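Local coordinates for agglutinin (PDB 4G9M), which is a carbohydrate-binding lectin that probably recognises sugars through a ricin-type beta-trefoil fold and assembles as a domain-swapped dimer, at residues 20-25 / 35-40; 41-46 / 61-66; 75-80 / 125-130; 86-91 / 101-106. All blocks are in the same frame, centred on the assembly; numbering follows the deposited sequence.

Overall arrangement
Contacts 1 and 4 each join the two strands of a beta hairpin on opposite sides of the chain's centre, their own centres about 20 Å apart. Contact 4 is buried and combines aliphatic packing with a spaced acidic pair. Contact 1 is partly buried and carries amide and carboxylate groups, with an imidazole joined through water. Contact 2, also partly buried, is held by side-chain and backbone amide bonds to loop carbonyls; its Asn44 and Gln45 bond back to the strand 20-23, uniting it with contact 1. Contact 3 lies at the surface, where a turn meets a strand neighbouring 32-37; its Ile75 and Tyr126 pack against contact 4, which is nested in the loop closed by contact 3.

Contact 1 (20-25 / 35-40); sequences VLDLWR and QGYKSH
Val20, Leu21 and Asp22 pair with Tyr37, Gly36 and Gln35 as the two antiparallel strands of a beta hairpin in the ricin-type beta-trefoil. Backbone hydrogen bonds join the outer pairs in both directions. Val20 N donates to Tyr37 O at 2.8 Å in an almost straight bond (177°), with Tyr37 N returning to Val20 O, and Asp22 and Gln35 exchange a like pair of bonds. Leu21 and Gly36 form the non-hydrogen-bonded pair between them, where a CA-H of Gly36 approaches Val20 O.

The polar side chains extend this pairing on the face shared by Asp22, Gln35 and Tyr37. Gln35 NE2 donates to Asp22 OD1 at 3.0 Å, the oxygen lying close to the amide plane but being met from above its own carboxylate plane. Gln35 CG stands between the backbone N and the carbonyl carbon (chi1 70°), and the extended chain beyond it carries the amide alongside the aspartate. Asp22 OD2 accepts from a water at 2.7 Å and from the side-chain amide of Gln45. With OD1 also held, the carboxylate is fixed in rotation.

Packing completes the contact. Asp22 OD2 lies 3.4 Å from Tyr37 CB, while Gln35 OE1 touches the edge of the Trp24 indole at CE3, 3.5 Å away. Asp22, Tyr37 and nearby Asn44, with Gln45 behind Asp22, are consistent with a sugar pocket of the R-type lectin kind. The water bound to Asp22 sits over the centre of the Tyr37 ring and also bonds to His40 NE2, at 2.7 Å.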
loop_
_atom_site.group_PDB
_atom_site.type_symbol
_atom_site.label_atom_id
_atom_site.label_comp_id
_atom_site.label_asym_id
_atom_site.label_seq_id
_atom_site.Cartn_x
_atom_site.Cartn_y
_atom_site.Cartn_z
ATOM N N VAL B 20 -17.071 -3.194 10.689
ATOM C CA VAL B 20 -16.707 -3.299 9.276
ATOM C C VAL B 20 -17.348 -2.220 8.398
ATOM O O VAL B 20 -18.376 -1.636 8.753
ATOM C CB VAL B 20 -17.022 -4.706 8.701
ATOM C CG1 VAL B 20 -16.365 -5.783 9.566
ATOM C CG2 VAL B 20 -18.532 -4.931 8.593
ATOM N N LEU B 21 -16.737 -1.985 7.241
ATOM C CA LEU B 21 -17.249 -1.019 6.264
ATOM C C LEU B 21 -18.580 -1.522 5.683
ATOM O O LEU B 21 -18.681 -2.661 5.192
ATOM C CB LEU B 21 -16.211 -0.814 5.156
ATOM C CG LEU B 21 -16.379 0.443 4.309
ATOM C CD1 LEU B 21 -16.069 1.701 5.125
ATOM C CD2 LEU B 21 -15.453 0.314 3.086
ATOM N N ASP B 22 -19.593 -0.663 5.761
ATOM C CA ASP B 22 -20.990 -1.047 5.561
ATOM C C ASP B 22 -21.697 0.017 4.732
ATOM O O ASP B 22 -21.652 1.191 5.065
ATOM C CB ASP B 22 -21.651 -1.184 6.946
ATOM C CG ASP B 22 -23.122 -1.594 6.889
ATOM O OD1 ASP B 22 -23.965 -0.784 6.448
ATOM O OD2 ASP B 22 -23.452 -2.711 7.348
ATOM N N LEU B 23 -22.335 -0.385 3.640
ATOM C CA LEU B 23 -23.153 0.533 2.867
ATOM C C LEU B 23 -24.584 0.492 3.384
ATOM O O LEU B 23 -25.201 -0.565 3.418
ATOM C CB LEU B 23 -23.106 0.172 1.375
ATOM C CG LEU B 23 -23.936 1.059 0.444
ATOM C CD1 LEU B 23 -23.428 2.494 0.436
ATOM C CD2 LEU B 23 -23.904 0.497 -0.960
ATOM N N TRP B 24 -25.092 1.655 3.794
ATOM C CA TRP B 24 -26.416 1.811 4.408
ATOM C C TRP B 24 -27.528 1.145 3.595
ATOM O O TRP B 24 -27.785 1.523 2.450
ATOM C CB TRP B 24 -26.677 3.311 4.594
ATOM C CG TRP B 24 -28.058 3.738 4.991
ATOM C CD1 TRP B 24 -29.108 3.990 4.158
ATOM C CD2 TRP B 24 -28.513 4.045 6.315
ATOM N NE1 TRP B 24 -30.198 4.402 4.883
ATOM C CE2 TRP B 24 -29.861 4.444 6.209
ATOM C CE3 TRP B 24 -27.920 4.004 7.578
ATOM C CZ2 TRP B 24 -30.624 4.798 7.319
ATOM C CZ3 TRP B 24 -28.679 4.359 8.678
ATOM C CH2 TRP B 24 -30.018 4.750 8.541
ATOM N N ARG B 25 -28.147 0.122 4.190
ATOM C CA ARG B 25 -29.226 -0.658 3.570
ATOM C C ARG B 25 -28.848 -1.332 2.239
ATOM O O ARG B 25 -29.708 -1.878 1.546
ATOM C CB ARG B 25 -30.502 0.186 3.418
ATOM C CG ARG B 25 -31.142 0.602 4.742
ATOM C CD ARG B 25 -32.611 0.971 4.566
ATOM N NE ARG B 25 -32.811 2.193 3.789
ATOM C CZ ARG B 25 -33.153 3.367 4.315
ATOM N NH1 ARG B 25 -33.333 3.478 5.625
ATOM N NH2 ARG B 25 -33.317 4.431 3.535
ATOM N N GLN B 35 -20.548 3.484 6.388
ATOM C CA GLN B 35 -20.501 3.617 7.843
ATOM C C GLN B 35 -19.834 2.398 8.455
ATOM O O GLN B 35 -19.535 1.426 7.758
ATOM C CB GLN B 35 -21.935 3.734 8.384
ATOM C CG GLN B 35 -22.722 2.437 8.266
ATOM C CD GLN B 35 -24.212 2.640 8.385
ATOM O OE1 GLN B 35 -24.678 3.703 8.814
ATOM N NE2 GLN B 35 -24.976 1.622 8.003
ATOM N N GLY B 36 -19.606 2.438 9.766
ATOM C CA GLY B 36 -19.124 1.260 10.467
ATOM C C GLY B 36 -20.295 0.475 11.025
ATOM O O GLY B 36 -21.280 1.068 11.464
ATOM N N TYR B 37 -20.214 -0.854 10.989
ATOM C CA TYR B 37 -21.307 -1.683 11.492
ATOM C C TYR B 37 -20.778 -3.059 11.921
ATOM O O TYR B 37 -19.786 -3.543 11.378
ATOM C CB TYR B 37 -22.381 -1.828 10.405
ATOM C CG TYR B 37 -23.796 -2.126 10.907
ATOM C CD1 TYR B 37 -24.155 -3.399 11.314
ATOM C CD2 TYR B 37 -24.762 -1.127 10.955
ATOM C CE1 TYR B 37 -25.437 -3.681 11.761
ATOM C CE2 TYR B 37 -26.054 -1.397 11.408
ATOM C CZ TYR B 37 -26.380 -2.678 11.808
ATOM O OH TYR B 37 -27.653 -2.982 12.253
ATOM N N LYS B 38 -21.412 -3.678 12.911
ATOM C CA LYS B 38 -21.010 -5.019 13.329
ATOM C C LYS B 38 -21.113 -5.981 12.153
ATOM O O LYS B 38 -22.087 -5.946 11.400
ATOM C CB LYS B 38 -21.880 -5.512 14.485
ATOM C CG LYS B 38 -21.526 -6.903 14.981
ATOM C CD LYS B 38 -22.412 -7.305 16.151
ATOM C CE LYS B 38 -22.206 -8.770 16.531
ATOM N NZ LYS B 38 -22.836 -9.112 17.844
ATOM N N SER B 39 -20.095 -6.824 11.995
ATOM C CA SER B 39 -20.063 -7.777 10.905
ATOM C C SER B 39 -21.253 -8.741 10.990
ATOM O O SER B 39 -21.486 -9.354 12.031
ATOM C CB SER B 39 -18.742 -8.551 10.926
ATOM O OG SER B 39 -18.669 -9.467 9.842
ATOM N N HIS B 40 -22.012 -8.858 9.903
ATOM C CA HIS B 40 -23.106 -9.833 9.849
ATOM C C HIS B 40 -23.125 -10.654 8.556
ATOM O O HIS B 40 -24.039 -11.456 8.330
ATOM C CB HIS B 40 -24.476 -9.176 10.106
ATOM C CG HIS B 40 -24.785 -8.020 9.202
ATOM N ND1 HIS B 40 -24.661 -8.085 7.831
ATOM C CD2 HIS B 40 -25.217 -6.768 9.483
ATOM C CE1 HIS B 40 -24.997 -6.919 7.306
ATOM N NE2 HIS B 40 -25.339 -6.103 8.288
HETATM O O HOH W 1 -25.889 -3.427 8.166
#

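Contact 2 (41-46 / 61-66); sequences GGDNQK and QNVKSG
Asn62 reaches from the end of its strand into the loop 41-46, where its amide meets the backbone of Asn44. With CG anti to the backbone N (chi1 -168°), the chain leaves CB toward the loop, and CG comes within 4.0 Å of Asn44 O. At the tip the two amide atoms divide the work. ND2 donates to Asn44 O at 3.0 Å; that oxygen lies nearly in the amide plane, although ND2 stands above the plane of the carbonyl it serves. OD1 turns back to its own chain and takes the N-H of Ser65 on a lone pair at 3.1 Å, forming an Asx motif that holds the bend after the strand.

Val63, the next residue, packs on the loop at Asp43 and Lys46. Its N donates to Lys46 O at 3.0 Å, its CG2 packs on Lys46 CB at 3.6 Å, and its CG1 lies against the carboxylate end of Asp43. Lys46 folds back instead, NZ bonding to Gly41 O at 2.7 Å. Gln45, pointing away from 61-66, gives NE2 to Asp22 OD2 in a hydrogen bond, and Trp47 follows in the next strand. Gln45 and Trp47 thus form the QxW signature of ricin-type beta-trefoil lectins.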
loop_
_atom_site.group_PDB
_atom_site.type_symbol
_atom_site.label_atom_id
_atom_site.label_comp_id
_atom_site.label_asym_id
_atom_site.label_seq_id
_atom_site.Cartn_x
_atom_site.Cartn_y
_atom_site.Cartn_z
ATOM N N GLY B 41 -22.120 -10.451 7.711
ATOM C CA GLY B 41 -21.974 -11.248 6.504
ATOM C C GLY B 41 -22.862 -10.866 5.332
ATOM O O GLY B 41 -22.889 -11.561 4.318
ATOM N N GLY B 42 -23.593 -9.767 5.458
ATOM C CA GLY B 42 -24.437 -9.308 4.370
ATOM C C GLY B 42 -23.608 -8.832 3.194
ATOM O O GLY B 42 -22.464 -8.407 3.370
ATOM N N ASP B 43 -24.182 -8.902 1.995
ATOM C CA ASP B 43 -23.493 -8.433 0.790
ATOM C C ASP B 43 -23.201 -6.934 0.840
ATOM O O ASP B 43 -22.293 -6.457 0.158
ATOM C CB ASP B 43 -24.299 -8.745 -0.476
ATOM C CG ASP B 43 -24.136 -10.193 -0.952
ATOM O OD1 ASP B 43 -23.244 -10.917 -0.450
ATOM O OD2 ASP B 43 -24.893 -10.603 -1.860
ATOM N N ASN B 44 -23.956 -6.192 1.650
ATOM C CA ASN B 44 -23.720 -4.753 1.780
ATOM C C ASN B 44 -22.448 -4.451 2.571
ATOM O O ASN B 44 -22.045 -3.296 2.690
ATOM C CB ASN B 44 -24.915 -4.036 2.424
ATOM C CG ASN B 44 -24.991 -4.257 3.916
ATOM O OD1 ASN B 44 -25.050 -5.391 4.384
ATOM N ND2 ASN B 44 -24.974 -3.168 4.678
ATOM N N GLN B 45 -21.821 -5.505 3.101
ATOM C CA GLN B 45 -20.587 -5.386 3.859
ATOM C C GLN B 45 -19.430 -6.052 3.117
ATOM O O GLN B 45 -18.369 -6.280 3.694
ATOM C CB GLN B 45 -20.746 -6.002 5.246
ATOM C CG GLN B 45 -21.635 -5.189 6.184
ATOM C CD GLN B 45 -21.752 -5.824 7.559
ATOM O OE1 GLN B 45 -21.361 -6.979 7.760
ATOM N NE2 GLN B 45 -22.303 -5.078 8.511
ATOM N N LYS B 46 -19.637 -6.327 1.831
ATOM C CA LYS B 46 -18.596 -6.917 0.995
ATOM C C LYS B 46 -18.220 -5.944 -0.102
ATOM O O LYS B 46 -19.096 -5.306 -0.693
ATOM C CB LYS B 46 -19.093 -8.197 0.333
ATOM C CG LYS B 46 -18.860 -9.456 1.124
ATOM C CD LYS B 46 -19.825 -9.597 2.253
ATOM C CE LYS B 46 -20.272 -11.047 2.364
ATOM N NZ LYS B 46 -20.282 -11.516 3.775
ATOM N N GLN B 61 -15.962 -1.536 -4.904
ATOM C CA GLN B 61 -17.364 -1.589 -5.324
ATOM C C GLN B 61 -18.205 -2.450 -4.391
ATOM O O GLN B 61 -17.831 -3.585 -4.074
ATOM C CB GLN B 61 -17.456 -2.118 -6.758
ATOM C CG GLN B 61 -18.854 -2.160 -7.301
ATOM C CD GLN B 61 -18.911 -2.782 -8.686
ATOM O OE1 GLN B 61 -18.077 -3.624 -9.034
ATOM N NE2 GLN B 61 -19.891 -2.369 -9.484
ATOM N N ASN B 62 -19.341 -1.928 -3.942
ATOM C CA ASN B 62 -20.201 -2.702 -3.046
ATOM C C ASN B 62 -20.846 -3.892 -3.748
ATOM O O ASN B 62 -21.382 -3.758 -4.849
ATOM C CB ASN B 62 -21.268 -1.814 -2.399
ATOM C CG ASN B 62 -21.981 -2.508 -1.251
ATOM O OD1 ASN B 62 -23.091 -3.032 -1.412
ATOM N ND2 ASN B 62 -21.345 -2.515 -0.084
ATOM N N VAL B 63 -20.791 -5.066 -3.119
ATOM C CA VAL B 63 -21.329 -6.269 -3.742
ATOM C C VAL B 63 -22.854 -6.170 -3.903
ATOM O O VAL B 63 -23.416 -6.570 -4.928
ATOM C CB VAL B 63 -20.926 -7.541 -2.961
ATOM C CG1 VAL B 63 -21.787 -8.721 -3.365
ATOM C CG2 VAL B 63 -19.453 -7.854 -3.196
ATOM N N LYS B 64 -23.526 -5.603 -2.908
ATOM C CA LYS B 64 -24.987 -5.545 -2.967
ATOM C C LYS B 64 -25.518 -4.507 -3.963
ATOM O O LYS B 64 -26.371 -4.822 -4.799
ATOM C CB LYS B 64 -25.568 -5.305 -1.580
ATOM C CG LYS B 64 -27.086 -5.394 -1.520
ATOM C CD LYS B 64 -27.533 -6.049 -0.223
ATOM C CE LYS B 64 -29.016 -6.410 -0.232
ATOM N NZ LYS B 64 -29.887 -5.246 0.107
ATOM N N SER B 65 -25.000 -3.286 -3.887
ATOM C CA SER B 65 -25.517 -2.163 -4.675
ATOM C C SER B 65 -24.949 -2.030 -6.091
ATOM O O SER B 65 -25.622 -1.520 -6.984
ATOM C CB SER B 65 -25.270 -0.851 -3.931
ATOM O OG SER B 65 -23.874 -0.576 -3.845
ATOM N N GLY B 66 -23.707 -2.461 -6.287
ATOM C CA GLY B 66 -23.003 -2.201 -7.533
ATOM C C GLY B 66 -22.416 -0.798 -7.615
ATOM O O GLY B 66 -21.807 -0.424 -8.617
#

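Contact 3 (75-80 / 125-130); sequences IQNSVN and IYYNNN
Asn77 OD1 accepts the backbone N-H of Asn128 at 2.8 Å, the donor standing nearly along the C=O axis of the amide. The bond fastens a type II turn, Gln76 to Val79, to the strand 122-128 of the beta-trefoil. Asn77 CG lies anti to the carbonyl carbon (chi1 -80°), and this swings the amide over to the strand, where OD1 also comes 3.5 Å from Tyr127 CD1. Amide and ring planes are 60° apart, and the two side chains cross at about a right angle.

The turn adds two backbone bonds. Ser78 N donates to Tyr126 O at 2.8 Å, and Tyr126 N donates to Val79 O at 2.9 Å. Tyr126 is therefore held through both its peptide groups, and the turn follows the strand edge without becoming a regular strand itself; Asn80 and Ile125 make a single bridge.

Side chains pack to both sides of this seam. Ser78 OG sits at the edge of the Tyr127 ring, 3.7 Å from CE1, and Ile125 CD1 lies against Ser78 CA. Tyr127 also touches Asp112 and Gln135, an arrangement resembling that of Tyr37, Asp22 and Gln45, so this surface may be a second sugar-site region. Asn129 bonds to Asn56 of the second subunit, which places the strand end near the dimer interface. On the inner side the Tyr126 hydroxyl bonds to Gly70 O, steadying the ring. Ile75 CG2 touches Tyr126 CG at 3.8 Å, and Ile75 CD1 makes a CH-pi contact over the face, displaced toward the rim, 4.2 Å from the ring centroid.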
loop_
_atom_site.group_PDB
_atom_site.type_symbol
_atom_site.label_atom_id
_atom_site.label_comp_id
_atom_site.label_asym_id
_atom_site.label_seq_id
_atom_site.Cartn_x
_atom_site.Cartn_y
_atom_site.Cartn_z
ATOM N N ILE B 75 -13.721 16.580 -1.642
ATOM C CA ILE B 75 -13.048 15.888 -0.550
ATOM C C ILE B 75 -12.268 16.871 0.329
ATOM O O ILE B 75 -11.398 17.607 -0.157
ATOM C CB ILE B 75 -12.146 14.739 -1.069
ATOM C CG1 ILE B 75 -13.005 13.647 -1.709
ATOM C CG2 ILE B 75 -11.305 14.171 0.055
ATOM C CD1 ILE B 75 -12.191 12.516 -2.381
ATOM N N GLN B 76 -12.632 16.899 1.615
ATOM C CA GLN B 76 -12.023 17.747 2.646
ATOM C C GLN B 76 -12.264 17.006 3.938
ATOM O O GLN B 76 -12.973 15.993 3.938
ATOM C CB GLN B 76 -12.742 19.088 2.775
ATOM C CG GLN B 76 -12.711 19.970 1.577
ATOM C CD GLN B 76 -13.366 21.296 1.868
ATOM O OE1 GLN B 76 -13.662 21.615 3.028
ATOM N NE2 GLN B 76 -13.597 22.083 0.824
ATOM N N ASN B 77 -11.739 17.526 5.047
ATOM C CA ASN B 77 -11.955 16.873 6.328
ATOM C C ASN B 77 -13.433 16.741 6.692
ATOM O O ASN B 77 -14.207 17.689 6.528
ATOM C CB ASN B 77 -11.204 17.588 7.440
ATOM C CG ASN B 77 -9.737 17.217 7.486
ATOM O OD1 ASN B 77 -9.376 16.057 7.340
ATOM N ND2 ASN B 77 -8.885 18.205 7.698
ATOM N N SER B 78 -13.798 15.543 7.145
ATOM C CA SER B 78 -15.152 15.203 7.621
ATOM C C SER B 78 -16.247 15.075 6.549
ATOM O O SER B 78 -17.418 14.876 6.878
ATOM C CB SER B 78 -15.594 16.141 8.752
ATOM O OG SER B 78 -14.609 16.187 9.774
ATOM N N VAL B 79 -15.875 15.165 5.276
ATOM C CA VAL B 79 -16.819 14.903 4.203
ATOM C C VAL B 79 -17.204 13.422 4.221
ATOM O O VAL B 79 -16.346 12.561 4.389
ATOM C CB VAL B 79 -16.240 15.320 2.815
ATOM C CG1 VAL B 79 -17.106 14.817 1.672
ATOM C CG2 VAL B 79 -16.109 16.851 2.733
ATOM N N ASN B 80 -18.493 13.129 4.080
ATOM C CA ASN B 80 -18.972 11.754 4.098
ATOM C C ASN B 80 -18.447 10.875 2.963
ATOM O O ASN B 80 -18.451 11.264 1.793
ATOM C CB ASN B 80 -20.506 11.712 4.082
ATOM C CG ASN B 80 -21.120 12.119 5.406
ATOM O OD1 ASN B 80 -21.513 11.271 6.206
ATOM N ND2 ASN B 80 -21.213 13.422 5.641
ATOM N N ILE B 125 -15.675 8.822 7.088
ATOM C CA ILE B 125 -15.489 10.157 6.528
ATOM C C ILE B 125 -14.109 10.222 5.881
ATOM O O ILE B 125 -13.249 9.395 6.177
ATOM C CB ILE B 125 -15.564 11.242 7.627
ATOM C CG1 ILE B 125 -14.599 10.925 8.782
ATOM C CG2 ILE B 125 -16.995 11.380 8.168
ATOM C CD1 ILE B 125 -14.444 12.069 9.809
ATOM N N TYR B 126 -13.901 11.189 4.988
ATOM C CA TYR B 126 -12.535 11.505 4.542
ATOM C C TYR B 126 -11.899 12.326 5.634
ATOM O O TYR B 126 -12.553 13.205 6.210
ATOM C CB TYR B 126 -12.530 12.278 3.204
ATOM C CG TYR B 126 -12.990 11.383 2.083
ATOM C CD1 TYR B 126 -12.126 10.474 1.503
ATOM C CD2 TYR B 126 -14.308 11.394 1.658
ATOM C CE1 TYR B 126 -12.566 9.597 0.505
ATOM C CE2 TYR B 126 -14.751 10.516 0.652
ATOM C CZ TYR B 126 -13.883 9.633 0.093
ATOM O OH TYR B 126 -14.325 8.752 -0.889
ATOM N N TYR B 127 -10.638 12.055 5.952
ATOM C CA TYR B 127 -9.995 12.809 7.035
ATOM C C TYR B 127 -8.493 12.749 6.868
ATOM O O TYR B 127 -7.960 11.767 6.363
ATOM C CB TYR B 127 -10.372 12.208 8.384
ATOM C CG TYR B 127 -10.380 13.118 9.609
ATOM C CD1 TYR B 127 -11.242 14.221 9.706
ATOM C CD2 TYR B 127 -9.600 12.809 10.718
ATOM C CE1 TYR B 127 -11.285 15.006 10.855
ATOM C CE2 TYR B 127 -9.643 13.591 11.876
ATOM C CZ TYR B 127 -10.477 14.690 11.936
ATOM O OH TYR B 127 -10.528 15.436 13.091
ATOM N N ASN B 128 -7.811 13.794 7.312
ATOM C CA ASN B 128 -6.352 13.850 7.220
ATOM C C ASN B 128 -5.725 12.596 7.804
ATOM O O ASN B 128 -6.099 12.163 8.895
ATOM C CB ASN B 128 -5.839 15.087 7.970
ATOM C CG ASN B 128 -4.368 15.341 7.727
ATOM O OD1 ASN B 128 -3.987 15.855 6.679
ATOM N ND2 ASN B 128 -3.533 14.990 8.697
ATOM N N ASN B 129 -4.782 12.010 7.074
ATOM C CA ASN B 129 -4.157 10.772 7.506
ATOM C C ASN B 129 -3.217 11.073 8.658
ATOM O O ASN B 129 -2.162 11.683 8.478
ATOM C CB ASN B 129 -3.400 10.098 6.348
ATOM C CG ASN B 129 -2.918 8.696 6.693
ATOM O OD1 ASN B 129 -3.245 8.154 7.750
ATOM N ND2 ASN B 129 -2.138 8.091 5.785
ATOM N N ASN B 130 -3.614 10.630 9.846
ATOM C CA ASN B 130 -2.792 10.755 11.041
ATOM C C ASN B 130 -2.259 9.401 11.467
ATOM O O ASN B 130 -1.587 9.287 12.497
ATOM C CB ASN B 130 -3.624 11.337 12.169
ATOM C CG ASN B 130 -4.165 12.713 11.827
ATOM O OD1 ASN B 130 -3.430 13.550 11.300
ATOM N ND2 ASN B 130 -5.457 12.935 12.069
#

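Contact 4 (86-91 / 101-106); sequences TAVPLD and IEAADH
Leu90 and Ile101 meet on the inner side of this hairpin, Leu90 CD1 lying 3.6 Å from Ile101 CG2. With CG anti to its carbonyl carbon (chi1 -49°), Leu90 turns CD1 and, less closely, CD2 onto that one branch of the isoleucine, the two side chains crossing at a slant. Leu90 also packs on Val58 and Leu60 of the strand 58-62, and Ile101 on Leu111, so the contact is closed in by neighbouring strands. Asp91 and Glu102 form the hydrogen-bonded pair beside it: Asp91 N donates to Glu102 O, and Glu102 N returns to Asp91 O at 2.9 Å. Leu90 CA lies 3.1 Å from the same Glu102 O, a bent CA-H...O contact. The acidic pair is spaced rather than exposed: Asp91 OD2 and Glu102 OE1, both on buried residues, stay 4.1 Å apart, and a long, weak ion pair from Asp91 OD2 to Arg107 NE may partly offset the repulsion.

Where the strands part, the packing stays close around one carbonyl. Pro89 O accepts from Ala104 N at 2.8 Å and from a water at the same length, while Ala104 CB presses to 3.3 Å from that oxygen. The water in turn accepts from Asp105 N, bridging the residue before the strand to the type I turn Ala103 to His106. Here the contact loosens: exposed Asp105 touches Pro89 CG only with OD2, at 3.5 Å, the two side chains crossing nearly at right angles. The arrangement is that of an antiparallel beta hairpin, its Leu90-Ile101 side packed against neighbouring strands of the beta-trefoil.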
loop_
_atom_site.group_PDB
_atom_site.type_symbol
_atom_site.label_atom_id
_atom_site.label_comp_id
_atom_site.label_asym_id
_atom_site.label_seq_id
_atom_site.Cartn_x
_atom_site.Cartn_y
_atom_site.Cartn_z
ATOM N N THR B 86 -20.049 7.280 -9.152
ATOM C CA THR B 86 -18.701 7.786 -9.412
ATOM C C THR B 86 -17.721 7.367 -8.320
ATOM O O THR B 86 -17.741 7.898 -7.201
ATOM C CB THR B 86 -18.681 9.328 -9.522
ATOM O OG1 THR B 86 -19.657 9.754 -10.475
ATOM C CG2 THR B 86 -17.291 9.800 -9.985
ATOM N N ALA B 87 -16.849 6.415 -8.640
ATOM C CA ALA B 87 -15.843 5.981 -7.696
ATOM C C ALA B 87 -14.828 7.078 -7.412
ATOM O O ALA B 87 -14.386 7.782 -8.318
ATOM C CB ALA B 87 -15.109 4.751 -8.235
ATOM N N VAL B 88 -14.457 7.221 -6.147
ATOM C CA VAL B 88 -13.223 7.913 -5.834
ATOM C C VAL B 88 -12.073 6.905 -5.957
ATOM O O VAL B 88 -12.061 5.890 -5.251
ATOM C CB VAL B 88 -13.264 8.488 -4.406
ATOM C CG1 VAL B 88 -11.865 8.915 -3.940
ATOM C CG2 VAL B 88 -14.242 9.655 -4.337
ATOM N N PRO B 89 -11.111 7.156 -6.868
ATOM C CA PRO B 89 -9.980 6.225 -6.964
ATOM C C PRO B 89 -9.113 6.260 -5.707
ATOM O O PRO B 89 -8.930 7.326 -5.115
ATOM C CB PRO B 89 -9.203 6.742 -8.184
ATOM C CG PRO B 89 -9.519 8.244 -8.203
ATOM C CD PRO B 89 -10.967 8.306 -7.788
ATOM N N LEU B 90 -8.593 5.095 -5.312
ATOM C CA LEU B 90 -7.904 4.923 -4.031
ATOM C C LEU B 90 -6.520 4.311 -4.234
ATOM O O LEU B 90 -6.221 3.761 -5.298
ATOM C CB LEU B 90 -8.716 4.006 -3.100
ATOM C CG LEU B 90 -10.204 4.350 -2.951
ATOM C CD1 LEU B 90 -10.977 3.184 -2.338
ATOM C CD2 LEU B 90 -10.371 5.605 -2.117
ATOM N N ASP B 91 -5.689 4.426 -3.202
ATOM C CA ASP B 91 -4.403 3.744 -3.102
ATOM C C ASP B 91 -4.469 2.969 -1.800
ATOM O O ASP B 91 -4.855 3.528 -0.771
ATOM C CB ASP B 91 -3.264 4.753 -2.979
ATOM C CG ASP B 91 -2.800 5.310 -4.316
ATOM O OD1 ASP B 91 -2.926 4.609 -5.359
ATOM O OD2 ASP B 91 -2.238 6.434 -4.305
ATOM N N ILE B 101 -6.526 3.408 3.489
ATOM C CA ILE B 101 -7.209 3.541 2.205
ATOM C C ILE B 101 -7.243 5.009 1.833
ATOM O O ILE B 101 -8.063 5.777 2.342
ATOM C CB ILE B 101 -8.630 2.959 2.252
ATOM C CG1 ILE B 101 -8.561 1.477 2.637
ATOM C CG2 ILE B 101 -9.311 3.136 0.901
ATOM C CD1 ILE B 101 -9.923 0.901 2.971
ATOM N N GLU B 102 -6.310 5.393 0.969
ATOM C CA GLU B 102 -6.021 6.793 0.657
ATOM C C GLU B 102 -6.771 7.232 -0.586
ATOM O O GLU B 102 -6.873 6.474 -1.540
ATOM C CB GLU B 102 -4.529 6.937 0.324
ATOM C CG GLU B 102 -3.671 7.693 1.289
ATOM C CD GLU B 102 -2.228 7.786 0.815
ATOM O OE1 GLU B 102 -1.983 7.638 -0.405
ATOM O OE2 GLU B 102 -1.342 8.002 1.657
ATOM N N ALA B 103 -7.271 8.465 -0.607
ATOM C CA ALA B 103 -7.803 9.001 -1.860
ATOM C C ALA B 103 -6.652 9.270 -2.825
ATOM O O ALA B 103 -5.761 10.080 -2.527
ATOM C CB ALA B 103 -8.594 10.292 -1.589
ATOM N N ALA B 104 -6.670 8.616 -3.983
ATOM C CA ALA B 104 -5.530 8.640 -4.900
ATOM C C ALA B 104 -5.207 10.040 -5.413
ATOM O O ALA B 104 -4.048 10.365 -5.653
ATOM C CB ALA B 104 -5.767 7.703 -6.062
ATOM N N ASP B 105 -6.241 10.863 -5.569
ATOM C CA ASP B 105 -6.051 12.215 -6.077
ATOM C C ASP B 105 -6.202 13.288 -4.999
ATOM O O ASP B 105 -6.168 14.487 -5.292
ATOM C CB ASP B 105 -6.971 12.458 -7.266
ATOM C CG ASP B 105 -6.594 11.591 -8.471
ATOM O OD1 ASP B 105 -5.375 11.499 -8.766
ATOM O OD2 ASP B 105 -7.492 11.008 -9.111
ATOM N N HIS B 106 -6.343 12.842 -3.753
ATOM C CA HIS B 106 -6.305 13.715 -2.586
ATOM C C HIS B 106 -5.573 12.974 -1.474
ATOM O O HIS B 106 -6.187 12.585 -0.489
ATOM C CB HIS B 106 -7.730 14.026 -2.115
ATOM C CG HIS B 106 -8.608 14.616 -3.176
ATOM N ND1 HIS B 106 -9.198 13.858 -4.165
ATOM C CD2 HIS B 106 -8.992 15.895 -3.403
ATOM C CE1 HIS B 106 -9.908 14.643 -4.953
ATOM N NE2 HIS B 106 -9.804 15.884 -4.512
HETATM O O HOH W 2 -9.034 10.158 -5.140
#